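Local structure of Hcp1 family type VI secretion system effector (Yersinia pestis, 3V4H) at residues Val106-Arg111 / Leu121-Thr126. The protein probably forms ring-shaped assemblies that serve as the secreted tube component and effector of the type VI secretion system. Sequence-based numbering, arbitrary orientation.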
loop_
_atom_site.group_PDB
_atom_site.type_symbol
_atom_site.label_atom_id
_atom_site.label_comp_id
_atom_site.label_asym_id
_atom_site.label_seq_id
_atom_site.Cartn_x
_atom_site.Cartn_y
_atom_site.Cartn_z
ATOM N N VAL A 106 20.787 -1.008 29.471
ATOM C CA VAL A 106 20.890 -1.319 28.063
ATOM C C VAL A 106 21.619 -0.150 27.435
ATOM O O VAL A 106 21.298 1.010 27.734
ATOM C CB VAL A 106 19.507 -1.461 27.399
ATOM C CG1 VAL A 106 19.642 -1.608 25.878
ATOM C CG2 VAL A 106 18.757 -2.660 27.975
ATOM N N GLN A 107 22.607 -0.457 26.595
ATOM C CA GLN A 107 23.388 0.556 25.902
ATOM C C GLN A 107 23.418 0.307 24.381
ATOM O O GLN A 107 23.888 -0.737 23.904
ATOM C CB GLN A 107 24.811 0.610 26.468
ATOM C CG GLN A 107 25.685 1.650 25.765
ATOM C CD GLN A 107 27.183 1.442 25.951
ATOM O OE1 GLN A 107 27.839 2.263 26.590
ATOM N NE2 GLN A 107 27.741 0.365 25.344
ATOM N N PHE A 108 22.939 1.295 23.638
ATOM C CA PHE A 108 22.838 1.254 22.175
ATOM C C PHE A 108 23.832 2.212 21.559
ATOM O O PHE A 108 23.966 3.332 22.010
ATOM C CB PHE A 108 21.440 1.641 21.755
ATOM C CG PHE A 108 21.302 1.838 20.279
ATOM C CD1 PHE A 108 21.327 0.753 19.426
ATOM C CD2 PHE A 108 21.167 3.097 19.747
ATOM C CE1 PHE A 108 21.216 0.900 18.037
ATOM C CE2 PHE A 108 21.067 3.269 18.379
ATOM C CZ PHE A 108 21.058 2.155 17.509
ATOM N N VAL A 109 24.590 1.753 20.587
ATOM C CA VAL A 109 25.688 2.534 20.052
ATOM C C VAL A 109 25.684 2.511 18.526
ATOM O O VAL A 109 25.570 1.419 17.879
ATOM C CB VAL A 109 27.051 2.018 20.601
ATOM C CG1 VAL A 109 28.218 2.568 19.788
ATOM C CG2 VAL A 109 27.259 2.408 22.103
ATOM N N LEU A 110 25.823 3.687 17.924
ATOM C CA LEU A 110 26.134 3.801 16.470
ATOM C C LEU A 110 27.534 4.264 16.261
ATOM O O LEU A 110 28.006 5.164 16.955
ATOM C CB LEU A 110 25.242 4.839 15.802
ATOM C CG LEU A 110 23.725 4.804 16.009
ATOM C CD1 LEU A 110 23.138 6.069 15.419
ATOM C CD2 LEU A 110 23.058 3.592 15.367
ATOM N N ARG A 111 28.183 3.713 15.241
ATOM C CA ARG A 111 29.547 3.989 14.933
ATOM C C ARG A 111 29.686 4.305 13.450
ATOM O O ARG A 111 29.003 3.697 12.626
ATOM C CB ARG A 111 30.361 2.754 15.256
ATOM C CG ARG A 111 31.848 2.879 14.979
ATOM C CD ARG A 111 32.609 1.722 15.642
ATOM N NE ARG A 111 32.323 0.448 15.003
ATOM C CZ ARG A 111 32.726 -0.752 15.444
ATOM N NH1 ARG A 111 33.446 -0.883 16.561
ATOM N NH2 ARG A 111 32.410 -1.845 14.746
ATOM N N LEU A 121 27.028 8.221 18.472
ATOM C CA LEU A 121 25.772 8.330 19.228
ATOM C C LEU A 121 25.609 7.151 20.170
ATOM O O LEU A 121 25.736 5.969 19.776
ATOM C CB LEU A 121 24.587 8.391 18.268
ATOM C CG LEU A 121 23.194 8.322 18.904
ATOM C CD1 LEU A 121 22.873 9.655 19.528
ATOM C CD2 LEU A 121 22.095 7.906 17.929
ATOM N N THR A 122 25.344 7.445 21.424
ATOM C CA THR A 122 25.095 6.404 22.390
ATOM C C THR A 122 23.823 6.735 23.116
ATOM O O THR A 122 23.580 7.888 23.516
ATOM C CB THR A 122 26.286 6.201 23.340
ATOM O OG1 THR A 122 26.377 7.314 24.208
ATOM C CG2 THR A 122 27.599 6.082 22.594
ATOM N N ILE A 123 22.963 5.744 23.262
ATOM C CA ILE A 123 21.758 5.922 24.069
ATOM C C ILE A 123 21.793 4.836 25.117
ATOM O O ILE A 123 21.956 3.651 24.803
ATOM C CB ILE A 123 20.440 5.786 23.271
ATOM C CG1 ILE A 123 20.450 6.700 22.062
ATOM C CG2 ILE A 123 19.253 6.183 24.167
ATOM C CD1 ILE A 123 19.329 6.476 21.048
ATOM N N LYS A 124 21.681 5.244 26.375
ATOM C CA LYS A 124 21.730 4.319 27.453
ATOM C C LYS A 124 20.356 4.381 28.088
ATOM O O LYS A 124 19.831 5.461 28.266
ATOM C CB LYS A 124 22.790 4.753 28.450
ATOM C CG LYS A 124 24.195 4.933 27.867
ATOM C CD LYS A 124 25.151 5.430 28.961
ATOM C CE LYS A 124 26.487 5.932 28.421
ATOM N NZ LYS A 124 26.992 5.166 27.244
ATOM N N PHE A 125 19.769 3.222 28.371
ATOM C CA PHE A 125 18.466 3.141 28.996
ATOM C C PHE A 125 18.594 2.432 30.338
ATOM O O PHE A 125 19.459 1.559 30.503
ATOM C CB PHE A 125 17.461 2.378 28.110
ATOM C CG PHE A 125 17.537 2.714 26.656
ATOM C CD1 PHE A 125 16.602 3.550 26.060
ATOM C CD2 PHE A 125 18.502 2.128 25.850
ATOM C CE1 PHE A 125 16.650 3.818 24.706
ATOM C CE2 PHE A 125 18.560 2.404 24.492
ATOM C CZ PHE A 125 17.630 3.253 23.918
ATOM N N THR A 126 17.725 2.816 31.279
ATOM C CA THR A 126 17.676 2.249 32.606
ATOM C C THR A 126 16.341 1.612 32.925
ATOM O O THR A 126 15.297 2.154 32.563
ATOM C CB THR A 126 17.892 3.340 33.647
ATOM O OG1 THR A 126 19.219 3.802 33.498
ATOM C CG2 THR A 126 17.708 2.810 35.080
#
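F108 and I123 exchange two backbone hydrogen bonds at the middle of an antiparallel beta hairpin, the 103-111/119-126 pair at the centre of one sheet of the Hcp-type beta-barrel. The segment axes run at 168° and come within 4.7 Å of each other. F108 N reaches I123 O at 2.8 Å, and I123 N returns the bond to F108 O. The same reciprocal pairing joins V106 and F125, where F125 N donates to V106 O at 2.8 Å and V106 N approaches F125 O tilted 24° out of the carbonyl plane; L110 N donates to L121 O. V106 O, F108 O, L121 O and I123 O each also take a CA-H contact from the facing segment: K124 CA, for instance, lies 3.3 Å from V106 O. At the non-hydrogen-bonded positions the backbone polar groups turn outward, Q107 and V109 bonding to K32 and F30, T122 and K124 to D159 and T157, which ties the hairpin to strands 29-33 and 155-162.

V106, F108, L110, L121, I123 and F125 share the buried face. The F125 ring presents its edge to V106 O and to F108 CB, which lies 4.0 Å from F125 CE2; F125 CD2 also meets V106 CG1. F80 meets both the F108 and F125 rings, so this face packs against the second sheet. L110 and L121 lie side by side, L110 CD1 only 3.3 Å from L121 CD2, tighter than usual van der Waals contact, and both residues also pack against a second subunit.

On the other face V109 CG2 touches T122 CG2. Beside them K124 runs alongside Q107, and a bend at its last torsion (chi4 -36°) carries K124 NZ to Q107 OE1, 3.1 Å away, in the amide plane on a carbonyl lone pair.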